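PDB 4MFZ: Dbv8 protein from Nonomuraea, which probably transfers a long aliphatic acyl chain from acyl-CoA to the amine of a glycopeptide antibiotic, as a GNAT-family N-acyltransferase. Local coordinates for residues Arg67-Glu77 / Leu160-Arg171; Tyr194-Asn202 / Leu213-Leu224. All blocks are in the same frame, centred on the assembly; numbering follows the deposited sequence.

In the fold
Interaction 1 comes first along the chain and lies within the all-helical N-terminal region, where the turn between helices 58-67 and 72-81 rests on helix 162-174. Interaction 2 follows, after helix 182-192, in the GNAT-like region, joining strands 193-196 and 199-205 to strand 211-216 and the loop after it, at one end of the six-stranded mixed sheet. Their centres are about 17 Å apart, yet they meet: Gln162 probably hydrogen-bonds to Gln200, and Glu165 to the backbone N of Val220. Helix 162-174 is thus the bridge between them. It carries the helical contact through Gly164 and Arg171 and touches the loop next to decanoyl-CoA through Glu165 and Ile169.

Interaction 1: Arg67-Glu77 / Leu160-Arg171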
loop_
_atom_site.group_PDB
_atom_site.type_symbol
_atom_site.label_atom_id
_atom_site.label_comp_id
_atom_site.label_asym_id
_atom_site.label_seq_id
_atom_site.Cartn_x
_atom_site.Cartn_y
_atom_site.Cartn_z
ATOM N N ARG A 67 -6.003 9.789 13.640
ATOM C CA ARG A 67 -6.893 8.656 13.494
ATOM C C ARG A 67 -6.359 7.705 12.414
ATOM O O ARG A 67 -6.542 6.507 12.515
ATOM C CB ARG A 67 -8.291 9.113 13.087
ATOM C CG ARG A 67 -9.153 9.707 14.182
ATOM C CD ARG A 67 -10.574 9.816 13.665
ATOM N NE ARG A 67 -11.205 8.494 13.657
ATOM C CZ ARG A 67 -12.473 8.255 13.331
ATOM N NH1 ARG A 67 -13.277 9.247 12.955
ATOM N NH2 ARG A 67 -12.944 7.016 13.376
ATOM N N LEU A 68 -5.693 8.248 11.395
ATOM C CA LEU A 68 -5.124 7.451 10.298
ATOM C C LEU A 68 -3.746 6.895 10.679
ATOM O O LEU A 68 -3.064 6.244 9.877
ATOM C CB LEU A 68 -5.079 8.294 9.021
ATOM C CG LEU A 68 -6.464 8.634 8.445
ATOM C CD1 LEU A 68 -6.366 9.737 7.415
ATOM C CD2 LEU A 68 -7.172 7.441 7.827
ATOM N N GLU A 69 -3.347 7.160 11.924
ATOM C CA GLU A 69 -2.082 6.667 12.506
ATOM C C GLU A 69 -0.805 7.185 11.812
ATOM O O GLU A 69 0.208 6.488 11.713
ATOM C CB GLU A 69 -2.087 5.138 12.632
ATOM C CG GLU A 69 -3.158 4.607 13.588
ATOM C CD GLU A 69 -3.203 3.082 13.637
ATOM O OE1 GLU A 69 -2.263 2.416 13.149
ATOM O OE2 GLU A 69 -4.188 2.530 14.173
ATOM N N VAL A 70 -0.874 8.415 11.320
ATOM C CA VAL A 70 0.301 9.081 10.757
ATOM C C VAL A 70 1.192 9.528 11.941
ATOM O O VAL A 70 0.677 10.082 12.918
ATOM C CB VAL A 70 -0.125 10.304 9.901
ATOM C CG1 VAL A 70 1.107 11.004 9.313
ATOM C CG2 VAL A 70 -1.110 9.873 8.809
ATOM N N PRO A 71 2.514 9.284 11.868
ATOM C CA PRO A 71 3.353 9.701 13.006
ATOM C C PRO A 71 3.503 11.225 13.104
ATOM O O PRO A 71 3.389 11.922 12.082
ATOM C CB PRO A 71 4.686 9.028 12.731
ATOM C CG PRO A 71 4.711 8.804 11.272
ATOM C CD PRO A 71 3.293 8.587 10.828
ATOM N N ALA A 72 3.739 11.706 14.332
ATOM C CA ALA A 72 3.726 13.145 14.702
ATOM C C ALA A 72 4.625 14.109 13.901
ATOM O O ALA A 72 4.160 15.212 13.546
ATOM C CB ALA A 72 3.957 13.328 16.209
ATOM N N PRO A 73 5.899 13.731 13.626
ATOM C CA PRO A 73 6.702 14.678 12.820
ATOM C C PRO A 73 6.065 14.936 11.433
ATOM O O PRO A 73 6.106 16.068 10.912
ATOM C CB PRO A 73 8.062 13.973 12.678
ATOM C CG PRO A 73 7.754 12.518 12.850
ATOM C CD PRO A 73 6.599 12.446 13.825
ATOM N N ASP A 74 5.449 13.902 10.861
ATOM C CA ASP A 74 4.836 14.038 9.544
ATOM C C ASP A 74 3.529 14.802 9.584
ATOM O O ASP A 74 3.268 15.592 8.688
ATOM C CB ASP A 74 4.663 12.679 8.889
ATOM C CG ASP A 74 5.991 12.039 8.549
ATOM O OD1 ASP A 74 6.543 12.332 7.475
ATOM O OD2 ASP A 74 6.481 11.245 9.366
ATOM N N VAL A 75 2.731 14.580 10.627
ATOM C CA VAL A 75 1.459 15.256 10.775
ATOM C C VAL A 75 1.635 16.769 10.587
ATOM O O VAL A 75 0.974 17.379 9.738
ATOM C CB VAL A 75 0.794 14.930 12.124
ATOM C CG1 VAL A 75 -0.352 15.883 12.425
ATOM C CG2 VAL A 75 0.275 13.504 12.121
ATOM N N GLU A 76 2.547 17.356 11.359
ATOM C CA GLU A 76 2.812 18.788 11.290
ATOM C C GLU A 76 3.281 19.264 9.902
ATOM O O GLU A 76 2.818 20.303 9.407
ATOM C CB GLU A 76 3.789 19.210 12.394
ATOM C CG GLU A 76 3.208 19.105 13.807
ATOM C CD GLU A 76 1.750 19.556 13.924
ATOM O OE1 GLU A 76 1.403 20.685 13.546
ATOM O OE2 GLU A 76 0.921 18.782 14.422
ATOM N N GLU A 77 4.181 18.502 9.275
ATOM C CA GLU A 77 4.613 18.822 7.910
ATOM C C GLU A 77 3.443 18.767 6.917
ATOM O O GLU A 77 3.273 19.688 6.109
ATOM C CB GLU A 77 5.719 17.892 7.433
ATOM C CG GLU A 77 6.987 17.937 8.257
ATOM C CD GLU A 77 8.191 17.403 7.489
ATOM O OE1 GLU A 77 8.149 16.266 6.950
ATOM O OE2 GLU A 77 9.198 18.138 7.415
ATOM N N LEU A 160 -8.242 2.023 6.714
ATOM C CA LEU A 160 -7.728 3.331 6.369
ATOM C C LEU A 160 -6.371 3.632 7.011
ATOM O O LEU A 160 -5.598 4.424 6.443
ATOM C CB LEU A 160 -8.757 4.423 6.723
ATOM C CG LEU A 160 -10.000 4.496 5.829
ATOM C CD1 LEU A 160 -10.885 5.603 6.344
ATOM C CD2 LEU A 160 -9.689 4.721 4.329
ATOM N N THR A 161 -6.069 2.996 8.166
ATOM C CA THR A 161 -4.765 3.186 8.842
ATOM C C THR A 161 -3.546 2.797 8.003
ATOM O O THR A 161 -2.414 3.106 8.393
ATOM C CB THR A 161 -4.617 2.457 10.206
ATOM O OG1 THR A 161 -4.553 1.038 9.991
ATOM C CG2 THR A 161 -5.749 2.790 11.144
ATOM N N GLN A 162 -3.746 2.125 6.867
ATOM C CA GLN A 162 -2.616 1.925 5.945
ATOM C C GLN A 162 -1.933 3.265 5.604
ATOM O O GLN A 162 -0.730 3.300 5.353
ATOM C CB GLN A 162 -3.021 1.166 4.659
ATOM C CG GLN A 162 -1.923 1.086 3.591
ATOM C CD GLN A 162 -0.798 0.128 3.975
ATOM O OE1 GLN A 162 -1.044 -0.966 4.440
ATOM N NE2 GLN A 162 0.442 0.548 3.787
ATOM N N LEU A 163 -2.665 4.368 5.610
ATOM C CA LEU A 163 -2.022 5.659 5.288
ATOM C C LEU A 163 -0.862 6.002 6.293
ATOM O O LEU A 163 0.227 6.417 5.881
ATOM C CB LEU A 163 -3.034 6.796 5.235
ATOM C CG LEU A 163 -2.314 8.113 4.892
ATOM C CD1 LEU A 163 -2.048 8.203 3.384
ATOM C CD2 LEU A 163 -3.084 9.294 5.405
ATOM N N GLY A 164 -1.104 5.811 7.588
ATOM C CA GLY A 164 -0.052 5.961 8.613
ATOM C C GLY A 164 1.158 5.104 8.310
ATOM O O GLY A 164 2.295 5.582 8.344
ATOM N N GLU A 165 0.917 3.840 7.975
ATOM C CA GLU A 165 1.990 2.894 7.623
ATOM C C GLU A 165 2.822 3.336 6.434
ATOM O O GLU A 165 4.064 3.290 6.482
ATOM C CB GLU A 165 1.437 1.471 7.360
ATOM C CG GLU A 165 2.545 0.413 7.207
ATOM C CD GLU A 165 2.079 -1.054 7.336
ATOM O OE1 GLU A 165 1.377 -1.407 8.304
ATOM O OE2 GLU A 165 2.449 -1.879 6.461
ATOM N N SER A 166 2.157 3.740 5.356
ATOM C CA SER A 166 2.863 4.221 4.170
ATOM C C SER A 166 3.796 5.382 4.494
ATOM O O SER A 166 4.938 5.410 4.034
ATOM C CB SER A 166 1.883 4.665 3.097
ATOM O OG SER A 166 1.065 3.558 2.756
ATOM N N VAL A 167 3.298 6.322 5.282
ATOM C CA VAL A 167 4.095 7.489 5.693
ATOM C C VAL A 167 5.259 7.055 6.606
ATOM O O VAL A 167 6.431 7.440 6.380
ATOM C CB VAL A 167 3.218 8.549 6.381
ATOM C CG1 VAL A 167 4.059 9.693 6.943
ATOM C CG2 VAL A 167 2.173 9.086 5.399
ATOM N N ALA A 168 4.944 6.245 7.613
ATOM C CA ALA A 168 5.955 5.738 8.561
ATOM C C ALA A 168 7.081 4.970 7.888
ATOM O O ALA A 168 8.249 5.163 8.214
ATOM C CB ALA A 168 5.291 4.861 9.636
ATOM N N ILE A 169 6.729 4.096 6.944
ATOM C CA ILE A 169 7.734 3.319 6.235
ATOM C C ILE A 169 8.661 4.223 5.429
ATOM O O ILE A 169 9.888 4.001 5.400
ATOM C CB ILE A 169 7.102 2.280 5.309
ATOM C CG1 ILE A 169 6.552 1.115 6.146
ATOM C CG2 ILE A 169 8.108 1.807 4.273
ATOM C CD1 ILE A 169 5.594 0.223 5.366
ATOM N N HIS A 170 8.092 5.248 4.796
ATOM C CA HIS A 170 8.931 6.176 4.019
ATOM C C HIS A 170 9.969 6.843 4.901
ATOM O O HIS A 170 11.149 6.853 4.554
ATOM C CB HIS A 170 8.105 7.200 3.242
ATOM C CG HIS A 170 8.907 7.991 2.232
ATOM N ND1 HIS A 170 9.700 9.027 2.585
ATOM C CD2 HIS A 170 9.003 7.879 0.844
ATOM C CE1 HIS A 170 10.280 9.548 1.479
ATOM N NE2 HIS A 170 9.856 8.847 0.415
ATOM N N ARG A 171 9.553 7.361 6.051
ATOM C CA ARG A 171 10.477 8.040 6.935
ATOM C C ARG A 171 11.489 7.050 7.540
ATOM O O ARG A 171 12.626 7.415 7.823
ATOM C CB ARG A 171 9.738 8.796 8.040
ATOM C CG ARG A 171 10.692 9.629 8.913
ATOM C CD ARG A 171 10.000 10.632 9.829
ATOM N NE ARG A 171 9.311 11.703 9.093
ATOM C CZ ARG A 171 9.911 12.755 8.535
ATOM N NH1 ARG A 171 11.225 12.910 8.610
ATOM N NH2 ARG A 171 9.189 13.668 7.900
HETATM O O HOH W 1 -1.040 2.300 10.659
HETATM O O HOH W 2 7.128 10.120 5.704
#
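A Schellman motif ends helix 58-67, and its turn lays Leu68 and Glu69 on the first turn of helix 162-174. The backbones come close at Gly164: its CA lies 3.2 Å from Glu69 O in a CA-H...O contact, and its N makes a weak bond to Leu68 O. Lacking a side chain, Gly164 lets Val70 approach to 3.8 Å, CA to CA. A water donates to Glu69 OE1 and Thr161 O, while the methyl CG2 of Thr161 sits 3.4 Å from Glu69 OE2. On the apolar side, Leu68 CD2 packs 3.6 Å from Leu160 CB, and Leu163 CD2 touches Leu68 CD1 and Val70 CG2; Leu136 of helix 130-148 touches Leu68, and Phe135 touches Leu160 and Leu163.

From Pro71, the N-cap, segment 72-77 runs at 102° to segment 162-171. Asp74 meets Val167 CG1 head-on and turns its carboxylate to Arg171. The arginine chain, bent at chi3 (-66°), presents its guanidinium edge: NE reaches Asp74 OD2 on the syn side, though tilted out of the carboxylate plane (2.9 Å, 162° at the hydrogen), whereas NH2 comes to Asp74 OD1 from above that plane at 3.0 Å. The same NH2 salt-bridges Glu77 OE1, also 3.0 Å. Tyr129 OH is near both acids, its one proton serving one at a time. Arg171 thus serves two carboxylates, which probably offsets the cost of burying Asp74 and favours its charged form.

Interaction 2: Tyr194-Asn202 / Leu213-Leu224; sequences YRLGRLQYN and LGLHIPEVGGPL. With MFK (decanoyl-CoA), chain B.
Arg198 reaches from the turn between strands 193-196 and 199-205 into the loop that follows strand 211-216, in the part of the GNAT fold where acyl-CoA binds. Bent at chi2 (66°), it offers the guanidinium edge to two carbonyls. NH1 and NH2 close end-on upon Pro218 O, NH1 at 2.7 Å. NE and NH2 take Gly222 O side-on, each at 3.0 Å. Four bonds fix the rotation of the group, and Val220 O lies over one of its faces. The loop wraps round the arginine, helped by Gly221, whose backbone angles call for glycine.

Pro218 touches both arginines. Its CD slides past Arg198, touching NH1 and the backbone O, while its CG rests 3.6 Å above the guanidinium plane of Arg195, toward the rim. Arg195 in turn grips Val220 O with both terminal nitrogens, from the same face of that carbonyl.

Gln200 belongs to the antiparallel hairpin, forming a hydrogen-bonded pair with His216. Its extended side chain runs beside Pro218 CG and ends on Gln162 of helix 162-174. One residue past that pair, the pantetheine arm of decanoyl-CoA pairs with Ile217 much as a neighbouring strand would, as in other GNAT enzymes: Ile217 N donates to the thioester carbonyl OAL, and Ile217 O accepts from pantetheine NAF (2.8 Å, 173°). Farther along the loop, Leu224 N donates to the pyrophosphate oxygen OAX at 2.7 Å.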
loop_
_atom_site.group_PDB
_atom_site.type_symbol
_atom_site.label_atom_id
_atom_site.label_comp_id
_atom_site.label_asym_id
_atom_site.label_seq_id
_atom_site.Cartn_x
_atom_site.Cartn_y
_atom_site.Cartn_z
ATOM N N TYR A 194 -9.233 -4.477 1.903
ATOM C CA TYR A 194 -9.842 -4.511 3.264
ATOM C C TYR A 194 -8.891 -5.146 4.244
ATOM O O TYR A 194 -8.297 -6.162 3.949
ATOM C CB TYR A 194 -11.219 -5.224 3.224
ATOM C CG TYR A 194 -12.095 -4.425 2.320
ATOM C CD1 TYR A 194 -12.010 -4.564 0.913
ATOM C CD2 TYR A 194 -12.883 -3.404 2.842
ATOM C CE1 TYR A 194 -12.752 -3.723 0.071
ATOM C CE2 TYR A 194 -13.629 -2.589 2.013
ATOM C CZ TYR A 194 -13.565 -2.748 0.649
ATOM O OH TYR A 194 -14.302 -1.875 -0.119
ATOM N N ARG A 195 -8.714 -4.518 5.398
ATOM C CA ARG A 195 -7.944 -5.138 6.450
ATOM C C ARG A 195 -8.899 -5.842 7.414
ATOM O O ARG A 195 -9.788 -5.231 7.954
ATOM C CB ARG A 195 -7.111 -4.106 7.209
ATOM C CG ARG A 195 -6.435 -4.701 8.449
ATOM C CD ARG A 195 -5.259 -3.875 8.955
ATOM N NE ARG A 195 -4.547 -4.630 9.997
ATOM C CZ ARG A 195 -3.334 -4.323 10.455
ATOM N NH1 ARG A 195 -2.657 -3.269 9.971
ATOM N NH2 ARG A 195 -2.773 -5.082 11.396
ATOM N N LEU A 196 -8.702 -7.134 7.623
ATOM C CA LEU A 196 -9.553 -7.864 8.542
ATOM C C LEU A 196 -8.656 -8.426 9.636
ATOM O O LEU A 196 -7.947 -9.400 9.421
ATOM C CB LEU A 196 -10.365 -8.981 7.832
ATOM C CG LEU A 196 -11.154 -8.766 6.529
ATOM C CD1 LEU A 196 -11.716 -10.083 5.965
ATOM C CD2 LEU A 196 -12.261 -7.731 6.706
ATOM N N GLY A 197 -8.679 -7.793 10.798
ATOM C CA GLY A 197 -7.772 -8.159 11.888
ATOM C C GLY A 197 -6.348 -7.883 11.458
ATOM O O GLY A 197 -6.040 -6.757 11.048
ATOM N N ARG A 198 -5.498 -8.913 11.462
ATOM C CA ARG A 198 -4.071 -8.735 11.164
ATOM C C ARG A 198 -3.719 -8.667 9.672
ATOM O O ARG A 198 -2.611 -8.258 9.337
ATOM C CB ARG A 198 -3.248 -9.849 11.813
ATOM C CG ARG A 198 -1.709 -9.735 11.725
ATOM C CD ARG A 198 -1.121 -8.534 12.497
ATOM N NE ARG A 198 0.342 -8.357 12.337
ATOM C CZ ARG A 198 0.932 -7.968 11.200
ATOM N NH1 ARG A 198 0.196 -7.693 10.119
ATOM N NH2 ARG A 198 2.256 -7.805 11.137
ATOM N N LEU A 199 -4.617 -9.120 8.798
ATOM C CA LEU A 199 -4.248 -9.316 7.398
ATOM C C LEU A 199 -5.053 -8.419 6.480
ATOM O O LEU A 199 -6.174 -8.023 6.831
ATOM C CB LEU A 199 -4.451 -10.799 6.987
ATOM C CG LEU A 199 -3.811 -11.910 7.828
ATOM C CD1 LEU A 199 -4.015 -13.279 7.167
ATOM C CD2 LEU A 199 -2.325 -11.721 8.050
ATOM N N GLN A 200 -4.488 -8.130 5.305
ATOM C CA GLN A 200 -5.167 -7.330 4.263
ATOM C C GLN A 200 -5.489 -8.185 3.016
ATOM O O GLN A 200 -4.746 -9.091 2.655
ATOM C CB GLN A 200 -4.305 -6.140 3.813
ATOM C CG GLN A 200 -4.170 -4.960 4.786
ATOM C CD GLN A 200 -3.098 -3.967 4.335
ATOM O OE1 GLN A 200 -2.159 -4.334 3.628
ATOM N NE2 GLN A 200 -3.218 -2.716 4.761
ATOM N N TYR A 201 -6.604 -7.897 2.366
ATOM C CA TYR A 201 -7.014 -8.684 1.215
ATOM C C TYR A 201 -7.402 -7.701 0.133
ATOM O O TYR A 201 -8.155 -6.765 0.409
ATOM C CB TYR A 201 -8.241 -9.530 1.560
ATOM C CG TYR A 201 -8.020 -10.455 2.723
ATOM C CD1 TYR A 201 -8.285 -10.034 4.036
ATOM C CD2 TYR A 201 -7.527 -11.752 2.518
ATOM C CE1 TYR A 201 -8.049 -10.884 5.116
ATOM C CE2 TYR A 201 -7.305 -12.611 3.592
ATOM C CZ TYR A 201 -7.571 -12.176 4.881
ATOM O OH TYR A 201 -7.335 -13.041 5.929
ATOM N N ASN A 202 -6.906 -7.905 -1.085
ATOM C CA ASN A 202 -7.403 -7.107 -2.194
ATOM C C ASN A 202 -8.172 -7.936 -3.223
ATOM O O ASN A 202 -7.828 -9.067 -3.507
ATOM C CB ASN A 202 -6.314 -6.265 -2.844
ATOM C CG ASN A 202 -5.306 -7.087 -3.582
ATOM O OD1 ASN A 202 -4.519 -7.820 -2.967
ATOM N ND2 ASN A 202 -5.279 -6.942 -4.911
ATOM N N LEU A 213 -8.235 -13.435 -4.252
ATOM C CA LEU A 213 -7.895 -12.476 -3.204
ATOM C C LEU A 213 -6.391 -12.318 -3.116
ATOM O O LEU A 213 -5.689 -13.303 -2.913
ATOM C CB LEU A 213 -8.427 -12.908 -1.829
ATOM C CG LEU A 213 -9.929 -12.929 -1.505
ATOM C CD1 LEU A 213 -10.075 -13.185 -0.015
ATOM C CD2 LEU A 213 -10.645 -11.647 -1.902
ATOM N N GLY A 214 -5.877 -11.104 -3.280
ATOM C CA GLY A 214 -4.461 -10.875 -3.019
ATOM C C GLY A 214 -4.330 -10.754 -1.506
ATOM O O GLY A 214 -5.088 -10.017 -0.895
ATOM N N LEU A 215 -3.425 -11.510 -0.897
ATOM C CA LEU A 215 -3.264 -11.474 0.555
ATOM C C LEU A 215 -1.979 -10.738 0.856
ATOM O O LEU A 215 -0.985 -11.006 0.209
ATOM C CB LEU A 215 -3.262 -12.899 1.162
ATOM C CG LEU A 215 -3.350 -13.012 2.696
ATOM C CD1 LEU A 215 -4.198 -14.185 3.154
ATOM C CD2 LEU A 215 -1.961 -13.084 3.312
ATOM N N HIS A 216 -2.018 -9.775 1.793
ATOM C CA HIS A 216 -0.842 -8.980 2.184
ATOM C C HIS A 216 -0.722 -8.879 3.694
ATOM O O HIS A 216 -1.737 -8.701 4.404
ATOM C CB HIS A 216 -0.880 -7.589 1.558
ATOM C CG HIS A 216 -0.832 -7.609 0.042
ATOM N ND1 HIS A 216 0.249 -7.199 -0.661
ATOM C CD2 HIS A 216 -1.767 -8.065 -0.908
ATOM C CE1 HIS A 216 0.011 -7.348 -1.993
ATOM N NE2 HIS A 216 -1.222 -7.888 -2.140
ATOM N N ILE A 217 0.504 -9.011 4.199
ATOM C CA ILE A 217 0.773 -8.887 5.645
ATOM C C ILE A 217 1.368 -7.510 5.940
ATOM O O ILE A 217 2.524 -7.244 5.585
ATOM C CB ILE A 217 1.688 -10.001 6.191
ATOM C CG1 ILE A 217 1.036 -11.374 5.959
ATOM C CG2 ILE A 217 1.968 -9.779 7.679
ATOM C CD1 ILE A 217 1.958 -12.552 6.177
ATOM N N PRO A 218 0.570 -6.616 6.549
ATOM C CA PRO A 218 1.164 -5.301 6.769
ATOM C C PRO A 218 2.119 -5.375 7.932
ATOM O O PRO A 218 2.130 -6.370 8.690
ATOM C CB PRO A 218 -0.030 -4.382 7.078
ATOM C CG PRO A 218 -1.162 -5.291 7.432
ATOM C CD PRO A 218 -0.820 -6.710 7.021
ATOM N N GLU A 219 2.960 -4.349 8.017
ATOM C CA GLU A 219 3.971 -4.258 9.052
ATOM C C GLU A 219 3.400 -3.972 10.424
ATOM O O GLU A 219 3.865 -4.549 11.399
ATOM C CB GLU A 219 4.955 -3.164 8.714
ATOM C CG GLU A 219 5.963 -2.973 9.812
ATOM C CD GLU A 219 7.341 -2.945 9.243
ATOM O OE1 GLU A 219 7.520 -2.241 8.219
ATOM O OE2 GLU A 219 8.212 -3.641 9.804
ATOM N N VAL A 220 2.417 -3.067 10.483
ATOM C CA VAL A 220 1.779 -2.652 11.742
ATOM C C VAL A 220 0.876 -3.804 12.229
ATOM O O VAL A 220 0.040 -4.311 11.470
ATOM C CB VAL A 220 0.940 -1.340 11.565
ATOM C CG1 VAL A 220 0.089 -1.038 12.801
ATOM C CG2 VAL A 220 1.852 -0.141 11.314
ATOM N N GLY A 221 1.062 -4.224 13.473
ATOM C CA GLY A 221 0.209 -5.234 14.060
ATOM C C GLY A 221 0.935 -6.292 14.867
ATOM O O GLY A 221 0.297 -7.134 15.463
ATOM N N GLY A 222 2.263 -6.265 14.859
ATOM C CA GLY A 222 3.078 -7.213 15.635
ATOM C C GLY A 222 3.268 -8.600 14.989
ATOM O O GLY A 222 2.844 -8.834 13.847
ATOM N N PRO A 223 3.903 -9.529 15.730
ATOM C CA PRO A 223 4.240 -10.844 15.220
ATOM C C PRO A 223 3.006 -11.608 14.764
ATOM O O PRO A 223 1.923 -11.461 15.345
ATOM C CB PRO A 223 4.870 -11.584 16.425
ATOM C CG PRO A 223 4.992 -10.606 17.525
ATOM C CD PRO A 223 4.255 -9.339 17.157
ATOM N N LEU A 224 3.187 -12.461 13.772
ATOM C CA LEU A 224 2.075 -13.210 13.212
ATOM C C LEU A 224 1.766 -14.464 14.038
ATOM O O LEU A 224 1.967 -15.575 13.565
ATOM C CB LEU A 224 2.436 -13.574 11.779
ATOM C CG LEU A 224 1.357 -14.102 10.847
ATOM C CD1 LEU A 224 0.235 -13.085 10.636
ATOM C CD2 LEU A 224 2.030 -14.460 9.529
HETATM C CCG MFK B . 3.382 -17.074 7.042
HETATM C CCF MFK B . 2.275 -17.646 6.158
HETATM C CCE MFK B . 1.835 -16.595 5.162
HETATM C CCD MFK B . 2.808 -16.597 4.010
HETATM C CCC MFK B . 2.111 -15.997 2.805
HETATM C CCB MFK B . 2.795 -14.715 2.399
HETATM C CCA MFK B . 2.298 -14.353 1.011
HETATM C CBZ MFK B . 1.509 -13.057 1.118
HETATM C CAK MFK B . 2.262 -11.948 0.407
HETATM C CAJ MFK B . 2.658 -10.861 1.416
HETATM O OAL MFK B . 1.947 -10.574 2.384
HETATM S SAI MFK B . 4.175 -10.074 1.031
HETATM C CAH MFK B . 4.402 -8.922 2.452
HETATM C CAG MFK B . 4.800 -9.649 3.740
HETATM N NAF MFK B . 4.853 -8.629 4.801
HETATM C CAE MFK B . 5.968 -8.360 5.504
HETATM O OAM MFK B . 7.031 -8.962 5.370
HETATM C CAD MFK B . 5.815 -7.242 6.558
HETATM C CAC MFK B . 7.066 -7.190 7.456
HETATM N NAB MFK B . 7.301 -8.496 8.106
HETATM C CAA MFK B . 6.868 -8.679 9.362
HETATM O OAO MFK B . 6.271 -7.800 10.002
HETATM C CAN MFK B . 7.183 -10.037 10.007
HETATM O OAU MFK B . 8.160 -10.764 9.228
HETATM C CAP MFK B . 5.927 -10.901 10.259
HETATM C CAR MFK B . 5.194 -11.131 8.947
HETATM C CAS MFK B . 4.953 -10.257 11.241
HETATM C CAQ MFK B . 6.363 -12.249 10.827
HETATM O OAT MFK B . 7.055 -12.004 12.032
HETATM P PAV MFK B . 7.058 -13.050 13.259
HETATM O OAX MFK B . 5.688 -13.452 13.617
HETATM O OAW MFK B . 7.946 -12.497 14.322
HETATM O OAY MFK B . 7.790 -14.255 12.481
HETATM P PAZ MFK B . 8.546 -15.517 13.122
HETATM O OBA MFK B . 8.688 -16.554 11.942
HETATM O OBB MFK B . 7.850 -16.116 14.280
HETATM O "O5'" MFK B . 10.070 -15.040 13.331
HETATM C "C5'" MFK B . 11.089 -15.881 13.824
HETATM C "C4'" MFK B . 12.356 -15.030 13.964
HETATM O "O4'" MFK B . 12.581 -14.062 12.866
HETATM C "C3'" MFK B . 12.299 -14.167 15.202
HETATM O "O3'" MFK B . 13.640 -13.995 15.659
HETATM P PBV MFK B . 13.948 -14.163 17.242
HETATM O OBW MFK B . 13.321 -12.840 17.846
HETATM O OBY MFK B . 15.571 -14.121 17.328
HETATM O OBX MFK B . 13.312 -15.299 17.905
HETATM C "C2'" MFK B . 11.732 -12.863 14.633
HETATM O "O2'" MFK B . 11.962 -11.735 15.455
HETATM C "C1'" MFK B . 12.512 -12.715 13.362
HETATM N N9 MFK B . 11.792 -11.855 12.386
HETATM C C8 MFK B . 10.720 -12.199 11.662
HETATM N N7 MFK B . 10.388 -11.148 10.900
HETATM C C5 MFK B . 11.288 -10.175 11.113
HETATM C C4 MFK B . 12.147 -10.624 12.035
HETATM N N3 MFK B . 13.188 -9.870 12.419
HETATM C C2 MFK B . 13.417 -8.469 11.981
HETATM N N1 MFK B . 12.402 -8.090 10.978
HETATM C C6 MFK B . 11.430 -8.934 10.603
HETATM N N6 MFK B . 10.549 -8.540 9.686
HETATM O O HOH W 3 5.052 -6.966 12.169
#